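Local structure of superoxide dismutase (Chaetomium thermophilum, 4BR6) at residues N36-A41 with P62-H67; E79-A84 with W182-W187; G94-A99 with T189-F194; K131-G136 with T150-P155. The protein is a manganese enzyme that catalyses the dismutation of superoxide to hydrogen peroxide and molecular oxygen, probably protecting the cell from toxic radicals. All coordinates share one frame; numbering follows the deposited sequence.

Contact 1 of 4, residues N36-A41 with P62-H67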
# COMPACT_ATOMS: atom_id res chain seq x y z
N ASN B 36 6.38 23.21 4.85
CA ASN B 36 7.11 23.20 6.11
C ASN B 36 7.60 21.79 6.42
O ASN B 36 8.73 21.59 6.91
CB ASN B 36 6.23 23.72 7.25
CG ASN B 36 5.78 25.16 7.04
OD1 ASN B 36 6.45 25.94 6.36
ND2 ASN B 36 4.66 25.51 7.63
N GLY B 37 6.74 20.81 6.12
CA GLY B 37 7.04 19.42 6.39
C GLY B 37 8.18 18.95 5.52
O GLY B 37 9.02 18.18 5.95
N LEU B 38 8.23 19.46 4.29
CA LEU B 38 9.31 19.13 3.37
C LEU B 38 10.67 19.63 3.87
O LEU B 38 11.62 18.86 3.97
CB LEU B 38 9.01 19.70 1.99
CG LEU B 38 10.11 19.48 0.96
CD1 LEU B 38 10.52 18.01 0.82
CD2 LEU B 38 9.66 20.04 -0.36
N ASN B 39 10.77 20.92 4.19
CA ASN B 39 12.00 21.48 4.74
C ASN B 39 12.41 20.78 6.04
O ASN B 39 13.59 20.49 6.24
CB ASN B 39 11.83 22.99 4.96
CG ASN B 39 11.63 23.75 3.66
OD1 ASN B 39 12.27 23.46 2.65
ND2 ASN B 39 10.71 24.72 3.67
N SER B 40 11.44 20.50 6.91
CA SER B 40 11.70 19.79 8.16
C SER B 40 12.26 18.39 7.95
O SER B 40 13.20 17.97 8.62
CB SER B 40 10.42 19.70 8.99
OG SER B 40 10.57 18.74 10.03
N ALA B 41 11.68 17.66 7.00
CA ALA B 41 12.15 16.33 6.64
C ALA B 41 13.58 16.39 6.12
O ALA B 41 14.41 15.56 6.49
CB ALA B 41 11.23 15.70 5.58
N PRO B 62 9.02 8.29 4.72
CA PRO B 62 7.58 8.56 4.55
C PRO B 62 7.20 10.04 4.52
O PRO B 62 6.45 10.46 3.64
CB PRO B 62 6.95 7.88 5.77
CG PRO B 62 7.87 6.75 6.08
CD PRO B 62 9.26 7.29 5.78
N LEU B 63 7.70 10.82 5.47
CA LEU B 63 7.44 12.26 5.50
C LEU B 63 8.03 13.01 4.30
O LEU B 63 7.43 13.98 3.83
CB LEU B 63 7.97 12.86 6.79
CG LEU B 63 7.15 12.49 8.03
CD1 LEU B 63 7.97 12.67 9.31
CD2 LEU B 63 5.86 13.33 8.07
N LEU B 64 9.19 12.59 3.82
CA LEU B 64 9.77 13.21 2.63
C LEU B 64 8.89 12.94 1.40
O LEU B 64 8.63 13.84 0.59
CB LEU B 64 11.18 12.69 2.35
CG LEU B 64 11.81 13.20 1.04
CD1 LEU B 64 11.92 14.74 1.01
CD2 LEU B 64 13.17 12.55 0.80
N ASN B 65 8.42 11.70 1.28
CA ASN B 65 7.51 11.33 0.20
C ASN B 65 6.23 12.13 0.28
O ASN B 65 5.79 12.74 -0.70
CB ASN B 65 7.20 9.83 0.25
CG ASN B 65 6.24 9.37 -0.85
OD1 ASN B 65 6.61 9.27 -2.01
ND2 ASN B 65 5.01 9.05 -0.47
N PHE B 66 5.62 12.14 1.47
CA PHE B 66 4.31 12.74 1.67
C PHE B 66 4.34 14.25 1.46
O PHE B 66 3.56 14.80 0.66
CB PHE B 66 3.79 12.42 3.07
CG PHE B 66 2.42 12.97 3.37
CD1 PHE B 66 1.31 12.56 2.65
CD2 PHE B 66 2.23 13.88 4.39
CE1 PHE B 66 0.06 13.06 2.93
CE2 PHE B 66 0.97 14.38 4.68
CZ PHE B 66 -0.11 13.97 3.95
N HIS B 67 5.25 14.92 2.17
CA HIS B 67 5.36 16.37 2.10
C HIS B 67 6.02 16.80 0.80
O HIS B 67 5.67 17.83 0.24
CB HIS B 67 6.14 16.90 3.29
CG HIS B 67 5.40 16.78 4.58
ND1 HIS B 67 4.18 17.36 4.78
CD2 HIS B 67 5.70 16.11 5.71
CE1 HIS B 67 3.75 17.07 6.00
NE2 HIS B 67 4.66 16.31 6.59
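In the alpha-hairpin of the N-terminal domain of this iron/manganese superoxide dismutase, helix 20-50 and helix 61-79 run roughly antiparallel and meet where Gly37 rests on the imidazole of His67. Their local axes are 148° apart and come within 8.5 Å. Gly37 CA sits almost centrally over one face of the ring, 3.6 Å from its centroid, in a CH-pi contact. On the opposite face lies Phe66 CD2, over the ring centre, so the imidazole is sandwiched between the partner helix and its own neighbour. The ring is brought there by a chi1 of -70°, with CG anti to the carbonyl carbon. A CB at position 37 would stand only 2.4 Å from His67 CG, so any side chain there would collide with the ring. Nearer the backbone, His67 CB comes 3.5 Å from Leu38 N. Beside it, Leu38 meets Leu64, one turn before His67; the two leucine side chains cross at a slant, CD1 on CD1 at 3.6 Å, while Ala41 CB leans on the Leu64 backbone, 4.1 Å from its N. These two leucines also pack on a second subunit, Leu38 on its Phe54 and Leu64 on its Ala57. Replacing the imidazole with the methyl of an alanine here would probably leave Gly37 without its ring and open a gap between the helices, with Phe66 losing the surface it packs on. With only CH-pi and apolar contacts across the interface, the two helices are held together here by shape rather than by polar bonds.

Contact 2 of 4, residues E79-A84 with W182-W187; sequences ENLAPA and WNVINW
Val184 overlaps the backbone and side chain of residues 81 and 82: its CB stands 3.3 Å from Ala82 O, and its CG2 methyl meets Leu81 CD2 at 4.0 Å where the two side chains cross. Leu81 CD2 also touches Ile185 CD1, 4.1 Å away, so this one leucine methyl packs against both residues. Ile185 and Asn80 lie alongside each other, pointing the same way, but the polar end of Asn80 turns to other partners, its OD1 accepting from Arg193 NH1 and Gly158 N. Beneath the side chains Leu81 and Ile185 form a single beta bridge, flanked by two backbone hydrogen bonds. Ala82 N donates to Val184 O at 2.9 Å, while Asn186 N reaches Asn80 O from well above the carbonyl plane, with a C=O...N angle of 107°. The bridge ties the segment leaving helix 61-79, in the alpha-hairpin domain, to the segment leading into helix 187-195, in the C-terminal domain. Asn186 is the N-cap of that second helix. With CG anti to its backbone N (chi1 -167°), it turns OD1 to the backbone N atoms of Lys188 and Thr189, and ND2 to the other segment. There ND2 lies 3.7 Å from Ala82 CB and donates to a water at 2.7 Å. The same water gives its protons to Glu79 O and Leu81 O, so it links the cap amide to two carbonyls of segment 79-84. At the far end Ala84 CB rests 3.5 Å from Asn183 O.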
# COMPACT_ATOMS: atom_id res chain seq x y z
N GLU B 79 -0.97 25.86 -11.02
CA GLU B 79 -0.52 26.26 -12.35
C GLU B 79 -1.49 25.86 -13.44
O GLU B 79 -1.58 26.56 -14.45
CB GLU B 79 0.83 25.64 -12.66
CG GLU B 79 1.97 26.17 -11.84
CD GLU B 79 3.28 25.53 -12.27
OE1 GLU B 79 3.23 24.61 -13.12
OE2 GLU B 79 4.35 25.92 -11.76
N ASN B 80 -2.19 24.73 -13.28
CA ASN B 80 -3.17 24.32 -14.30
C ASN B 80 -4.61 24.69 -13.94
O ASN B 80 -5.56 24.06 -14.38
CB ASN B 80 -3.00 22.85 -14.81
CG ASN B 80 -3.40 21.76 -13.79
OD1 ASN B 80 -2.60 20.88 -13.47
ND2 ASN B 80 -4.66 21.78 -13.34
N LEU B 81 -4.73 25.75 -13.15
CA LEU B 81 -6.02 26.35 -12.83
C LEU B 81 -5.95 27.83 -13.22
O LEU B 81 -4.93 28.49 -13.03
CB LEU B 81 -6.35 26.24 -11.33
CG LEU B 81 -6.73 24.88 -10.74
CD1 LEU B 81 -6.93 25.00 -9.26
CD2 LEU B 81 -7.98 24.29 -11.39
N ALA B 82 -7.05 28.35 -13.77
CA ALA B 82 -7.12 29.75 -14.11
C ALA B 82 -8.58 30.18 -14.14
O ALA B 82 -9.46 29.36 -14.38
CB ALA B 82 -6.44 30.01 -15.43
N PRO B 83 -8.85 31.47 -13.87
CA PRO B 83 -10.23 31.98 -13.92
C PRO B 83 -10.89 31.71 -15.27
O PRO B 83 -10.22 31.77 -16.29
CB PRO B 83 -10.06 33.48 -13.71
CG PRO B 83 -8.58 33.76 -13.89
CD PRO B 83 -7.89 32.52 -13.51
N ALA B 84 -12.18 31.43 -15.26
CA ALA B 84 -12.90 31.08 -16.48
C ALA B 84 -12.95 32.23 -17.48
O ALA B 84 -13.11 32.00 -18.68
CB ALA B 84 -14.31 30.63 -16.14
N TRP B 182 -13.56 21.50 -14.73
CA TRP B 182 -13.10 21.64 -16.11
C TRP B 182 -13.25 23.07 -16.60
O TRP B 182 -12.55 23.48 -17.53
CB TRP B 182 -13.85 20.68 -17.03
CG TRP B 182 -13.56 19.25 -16.65
CD1 TRP B 182 -14.26 18.50 -15.77
CD2 TRP B 182 -12.47 18.44 -17.10
NE1 TRP B 182 -13.69 17.26 -15.65
CE2 TRP B 182 -12.58 17.20 -16.46
CE3 TRP B 182 -11.41 18.65 -17.99
CZ2 TRP B 182 -11.69 16.16 -16.68
CZ3 TRP B 182 -10.52 17.61 -18.20
CH2 TRP B 182 -10.67 16.38 -17.55
N ASN B 183 -14.14 23.83 -15.97
CA ASN B 183 -14.35 25.23 -16.33
C ASN B 183 -13.21 26.15 -15.97
O ASN B 183 -13.16 27.29 -16.46
CB ASN B 183 -15.62 25.76 -15.68
CG ASN B 183 -16.86 25.20 -16.31
OD1 ASN B 183 -17.25 25.61 -17.41
ND2 ASN B 183 -17.49 24.26 -15.64
N VAL B 184 -12.30 25.67 -15.13
CA VAL B 184 -11.17 26.48 -14.67
C VAL B 184 -9.81 25.80 -14.88
O VAL B 184 -8.84 26.18 -14.24
CB VAL B 184 -11.34 26.90 -13.17
CG1 VAL B 184 -12.47 27.93 -13.02
CG2 VAL B 184 -11.60 25.69 -12.29
N ILE B 185 -9.73 24.82 -15.78
CA ILE B 185 -8.44 24.18 -16.12
C ILE B 185 -7.65 25.01 -17.12
O ILE B 185 -8.15 25.31 -18.19
CB ILE B 185 -8.63 22.77 -16.74
CG1 ILE B 185 -9.33 21.84 -15.75
CG2 ILE B 185 -7.29 22.17 -17.17
CD1 ILE B 185 -8.59 21.66 -14.44
N ASN B 186 -6.40 25.36 -16.79
CA ASN B 186 -5.57 26.15 -17.70
C ASN B 186 -4.90 25.28 -18.77
O ASN B 186 -3.82 24.74 -18.56
CB ASN B 186 -4.50 26.93 -16.93
CG ASN B 186 -3.83 27.98 -17.79
OD1 ASN B 186 -3.80 27.85 -19.01
ND2 ASN B 186 -3.32 29.04 -17.17
N TRP B 187 -5.52 25.19 -19.95
CA TRP B 187 -5.01 24.31 -21.00
C TRP B 187 -3.82 24.91 -21.71
O TRP B 187 -3.17 24.25 -22.51
CB TRP B 187 -6.09 23.94 -22.01
CG TRP B 187 -7.08 23.02 -21.41
CD1 TRP B 187 -8.36 23.30 -21.06
CD2 TRP B 187 -6.86 21.65 -21.04
NE1 TRP B 187 -8.95 22.20 -20.50
CE2 TRP B 187 -8.05 21.18 -20.48
CE3 TRP B 187 -5.76 20.79 -21.13
CZ2 TRP B 187 -8.18 19.88 -20.02
CZ3 TRP B 187 -5.90 19.51 -20.68
CH2 TRP B 187 -7.10 19.06 -20.13
O HOH W 1 -2.23 29.15 -14.70

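Contact 3 of 4, residues G94-A99 with T189-F194; sequences GALKKA and TVAQRF
The ring of Phe194 carries the methyl CD1 of Leu96 over one face, a CH-pi contact with CD1 4.3 Å from the ring centroid and 28° off the normal. On the opposite face Lys131 makes a cation-pi interaction, so the phenyl group lies between an aliphatic methyl and a charged ammonium. Two alanines of segment 94-99 meet the outer end of the ring: Ala99 CB approaches CZ of Phe194 obliquely at 3.5 Å, and Ala95 CB lies 4.0 Å from CE2 of the same ring. Phe194 thus reaches across with its far end set against residues one turn apart on the other helix. Leu96 divides its branches. With its CG anti to the backbone N (chi1 -178°), CD1 goes to the aromatic face while CD2 packs against the partner helix, 3.6 Å from Val190 CG1 and 3.7 Å from Ala191 CB. Leucine and valine side chains cross there at about a right angle. The helices do much the same, their local axes 83° apart and 9.5 Å at closest approach, which limits the contact to a compact apolar patch. Beyond it, helix 187-195 rests on strand 153-160 through Val190 and Phe194, both packed on Leu156. Arg193, on another side of that helix, forms a salt bridge with Glu79 and donates to Leu76 O, joining it to the end of helix 61-79.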
# COMPACT_ATOMS: atom_id res chain seq x y z
N GLY B 94 -4.26 22.75 -30.98
CA GLY B 94 -2.94 22.49 -31.54
C GLY B 94 -2.50 21.06 -31.34
O GLY B 94 -3.30 20.13 -31.44
N ALA B 95 -1.21 20.89 -31.05
CA ALA B 95 -0.60 19.57 -30.94
C ALA B 95 -1.18 18.78 -29.79
O ALA B 95 -1.22 17.56 -29.82
CB ALA B 95 0.91 19.69 -30.75
N LEU B 96 -1.61 19.50 -28.75
CA LEU B 96 -2.16 18.86 -27.58
C LEU B 96 -3.48 18.20 -27.95
O LEU B 96 -3.66 17.00 -27.71
CB LEU B 96 -2.35 19.86 -26.45
CG LEU B 96 -2.89 19.33 -25.12
CD1 LEU B 96 -2.20 18.05 -24.66
CD2 LEU B 96 -2.70 20.42 -24.09
N LYS B 97 -4.38 18.97 -28.56
CA LYS B 97 -5.70 18.48 -28.98
C LYS B 97 -5.59 17.23 -29.84
O LYS B 97 -6.37 16.29 -29.68
CB LYS B 97 -6.47 19.57 -29.74
CG LYS B 97 -7.74 19.07 -30.44
CD LYS B 97 -8.79 20.18 -30.57
CE LYS B 97 -10.12 19.70 -31.13
NZ LYS B 97 -10.06 19.40 -32.59
N LYS B 98 -4.62 17.23 -30.76
CA LYS B 98 -4.41 16.09 -31.63
C LYS B 98 -3.88 14.89 -30.85
O LYS B 98 -4.17 13.74 -31.20
CB LYS B 98 -3.45 16.44 -32.77
CG LYS B 98 -4.07 17.29 -33.87
CD LYS B 98 -3.76 16.76 -35.28
CE LYS B 98 -4.55 15.48 -35.62
NZ LYS B 98 -4.43 15.05 -37.05
N ALA B 99 -3.11 15.16 -29.80
CA ALA B 99 -2.56 14.09 -28.96
C ALA B 99 -3.66 13.50 -28.08
O ALA B 99 -3.74 12.28 -27.90
CB ALA B 99 -1.42 14.60 -28.10
N THR B 189 -1.26 26.12 -19.82
CA THR B 189 -0.19 25.54 -19.00
C THR B 189 0.07 24.10 -19.43
O THR B 189 1.21 23.69 -19.56
CB THR B 189 -0.55 25.55 -17.50
OG1 THR B 189 -0.73 26.89 -17.06
CG2 THR B 189 0.54 24.90 -16.68
N VAL B 190 -1.00 23.34 -19.63
CA VAL B 190 -0.87 21.93 -19.99
C VAL B 190 -0.10 21.76 -21.29
O VAL B 190 0.73 20.88 -21.41
CB VAL B 190 -2.26 21.27 -20.16
CG1 VAL B 190 -2.13 19.79 -20.56
CG2 VAL B 190 -3.07 21.44 -18.88
N ALA B 191 -0.39 22.61 -22.27
CA ALA B 191 0.25 22.52 -23.57
C ALA B 191 1.72 22.91 -23.50
O ALA B 191 2.54 22.43 -24.29
CB ALA B 191 -0.48 23.40 -24.57
N GLN B 192 2.06 23.79 -22.57
CA GLN B 192 3.46 24.13 -22.31
C GLN B 192 4.19 22.90 -21.80
O GLN B 192 5.24 22.55 -22.31
CB GLN B 192 3.57 25.27 -21.31
CG GLN B 192 3.55 26.65 -21.93
CD GLN B 192 2.83 27.69 -21.10
OE1 GLN B 192 2.94 27.72 -19.87
NE2 GLN B 192 2.06 28.54 -21.77
N ARG B 193 3.61 22.24 -20.80
CA ARG B 193 4.19 21.03 -20.25
C ARG B 193 4.31 19.96 -21.33
O ARG B 193 5.32 19.26 -21.42
CB ARG B 193 3.32 20.50 -19.11
CG ARG B 193 3.22 21.45 -17.95
CD ARG B 193 2.15 21.00 -16.99
NE ARG B 193 2.14 21.80 -15.77
CZ ARG B 193 1.19 21.74 -14.84
NH1 ARG B 193 0.16 20.92 -14.99
NH2 ARG B 193 1.27 22.51 -13.77
N PHE B 194 3.27 19.86 -22.14
CA PHE B 194 3.22 18.89 -23.23
C PHE B 194 4.38 19.07 -24.20
O PHE B 194 4.89 18.09 -24.75
CB PHE B 194 1.91 19.02 -24.01
CG PHE B 194 1.78 18.07 -25.17
CD1 PHE B 194 1.41 16.75 -24.98
CD2 PHE B 194 2.03 18.50 -26.47
CE1 PHE B 194 1.28 15.89 -26.03
CE2 PHE B 194 1.91 17.62 -27.53
CZ PHE B 194 1.53 16.32 -27.31

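Contact 4 of 4, residues K131-G136 with T150-P155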
# COMPACT_ATOMS: atom_id res chain seq x y z
N LYS B 131 2.16 12.02 -19.58
CA LYS B 131 2.77 11.72 -20.87
C LYS B 131 4.00 10.83 -20.73
O LYS B 131 4.95 11.17 -20.01
CB LYS B 131 3.18 13.02 -21.56
CG LYS B 131 3.72 12.83 -22.96
CD LYS B 131 4.07 14.17 -23.59
CE LYS B 131 4.47 14.02 -25.04
NZ LYS B 131 4.97 15.30 -25.62
N ASP B 132 4.00 9.70 -21.44
CA ASP B 132 5.14 8.79 -21.43
C ASP B 132 6.37 9.48 -21.98
O ASP B 132 6.32 10.07 -23.06
CB ASP B 132 4.84 7.53 -22.24
CG ASP B 132 5.97 6.51 -22.19
OD1 ASP B 132 6.99 6.72 -22.86
OD2 ASP B 132 5.84 5.52 -21.46
N LYS B 133 7.47 9.41 -21.25
CA LYS B 133 8.65 10.22 -21.55
C LYS B 133 9.36 9.83 -22.84
O LYS B 133 10.15 10.61 -23.37
CB LYS B 133 9.63 10.20 -20.36
CG LYS B 133 10.33 8.86 -20.11
CD LYS B 133 11.42 9.02 -19.05
CE LYS B 133 12.07 7.70 -18.65
NZ LYS B 133 12.77 7.02 -19.77
N ASP B 134 9.04 8.64 -23.35
CA ASP B 134 9.75 8.08 -24.49
C ASP B 134 8.89 8.12 -25.75
O ASP B 134 9.35 8.54 -26.81
CB ASP B 134 10.21 6.65 -24.21
CG ASP B 134 11.38 6.59 -23.23
OD1 ASP B 134 12.40 7.27 -23.48
OD2 ASP B 134 11.30 5.87 -22.22
N SER B 135 7.64 7.67 -25.62
CA SER B 135 6.75 7.53 -26.77
C SER B 135 5.89 8.78 -26.94
O SER B 135 5.50 9.13 -28.06
CB SER B 135 5.88 6.28 -26.62
OG SER B 135 4.98 6.38 -25.53
N GLY B 136 5.61 9.45 -25.83
CA GLY B 136 4.72 10.59 -25.83
C GLY B 136 3.24 10.24 -25.69
O GLY B 136 2.40 11.12 -25.56
N THR B 150 6.03 10.24 -11.45
CA THR B 150 7.46 10.37 -11.70
C THR B 150 8.01 9.19 -12.50
O THR B 150 7.30 8.22 -12.75
CB THR B 150 8.24 10.54 -10.38
OG1 THR B 150 9.58 10.92 -10.67
CG2 THR B 150 8.21 9.25 -9.57
N GLY B 151 9.28 9.28 -12.91
CA GLY B 151 9.88 8.21 -13.70
C GLY B 151 9.44 8.23 -15.16
O GLY B 151 9.65 9.20 -15.88
N GLN B 152 8.81 7.14 -15.58
CA GLN B 152 8.44 6.94 -16.98
C GLN B 152 7.38 7.93 -17.46
O GLN B 152 7.20 8.12 -18.67
CB GLN B 152 7.89 5.52 -17.16
CG GLN B 152 7.81 5.04 -18.60
CD GLN B 152 9.16 4.92 -19.26
OE1 GLN B 152 10.17 4.81 -18.58
NE2 GLN B 152 9.18 4.94 -20.58
N LEU B 153 6.67 8.54 -16.51
CA LEU B 153 5.55 9.41 -16.82
C LEU B 153 5.76 10.82 -16.30
O LEU B 153 6.29 11.02 -15.20
CB LEU B 153 4.27 8.85 -16.22
CG LEU B 153 3.78 7.53 -16.80
CD1 LEU B 153 2.45 7.22 -16.14
CD2 LEU B 153 3.65 7.61 -18.30
N VAL B 154 5.31 11.78 -17.09
CA VAL B 154 5.46 13.19 -16.77
C VAL B 154 4.06 13.77 -16.59
O VAL B 154 3.21 13.61 -17.46
CB VAL B 154 6.21 13.95 -17.90
CG1 VAL B 154 6.58 15.35 -17.44
CG2 VAL B 154 7.47 13.18 -18.34
N PRO B 155 3.80 14.43 -15.46
CA PRO B 155 2.43 14.92 -15.28
C PRO B 155 2.17 16.18 -16.12
O PRO B 155 3.06 17.03 -16.23
CB PRO B 155 2.36 15.22 -13.78
CG PRO B 155 3.79 15.50 -13.38
CD PRO B 155 4.64 14.65 -14.26
O HOH W 2 12.58 4.27 -20.23
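Gln152 and Asp134 cross at about a right angle, amide and carboxylate planes 43° apart, and Gln152 NE2 donates to Asp134 OD2 at 2.8 Å from the anti side of the carboxylate. Lys133 comes to the same oxygen on the syn side, its NZ forming a salt bridge to Asp134 OD2 at 3.1 Å. Lys133 also crosses the glutamine almost perpendicularly, its CE 3.5 Å from Gln152 OE1. A water joins all three groups, accepting from the ammonium and donating to Asp134 OD2 and Gln152 OE1. Nearby the Asp132 side chain crosses that of Gln152 obliquely, carboxylate and amide planes 57° apart, with Asp132 OD2 3.5 Å from Gln152 CG. The strands beneath are 125-132, the central one of the antiparallel sheet, and 153-160 at one edge, meeting where the first ends and the second starts. Lys131 and Val154 make a hydrogen-bonded pair, Lys131 N to Val154 O 2.9 Å, and Lys133 N extends the ladder to Gln152 O. Asp132 and Leu153 form the following non-hydrogen-bonded pair, and Leu153 CD2 packs 3.7 Å from Asp132 CA. At the strand's end Asp132 opens an Asx turn: OD1 accepts from Asp134 N at 2.9 Å and from Ser135 N, which reach it from opposite faces of its plane. With an alanine here those two N-H groups would probably lose their shared acceptor, leaving the turn freer to move. On the sheet face away from Asp132, the extended Lys131 runs to Phe194 O and Ala197 O; Gln113 of a fourth subunit packs against Asp134 and Gln152.

In the fold
Contact 1 comes first along the chain, inside the alpha-hairpin domain, and its centre lies about 28 Å from that of contact 2 and on the other side of the chain's centre. Helix 61-79 connects them, carrying one half of contact 1 and running out into residues 79-84. Contact 2 links that domain to the C-terminal one, and contact 3 crosses it in sequence, their centres about 14 Å apart; helix 187-195 begins in the former and continues in the latter. Contact 4 is nested within the loops closed by contacts 2 and 3, and meets contact 3 through Lys131 and Phe194. Contact 3 thus joins contacts 2 and 4, which do not touch each other.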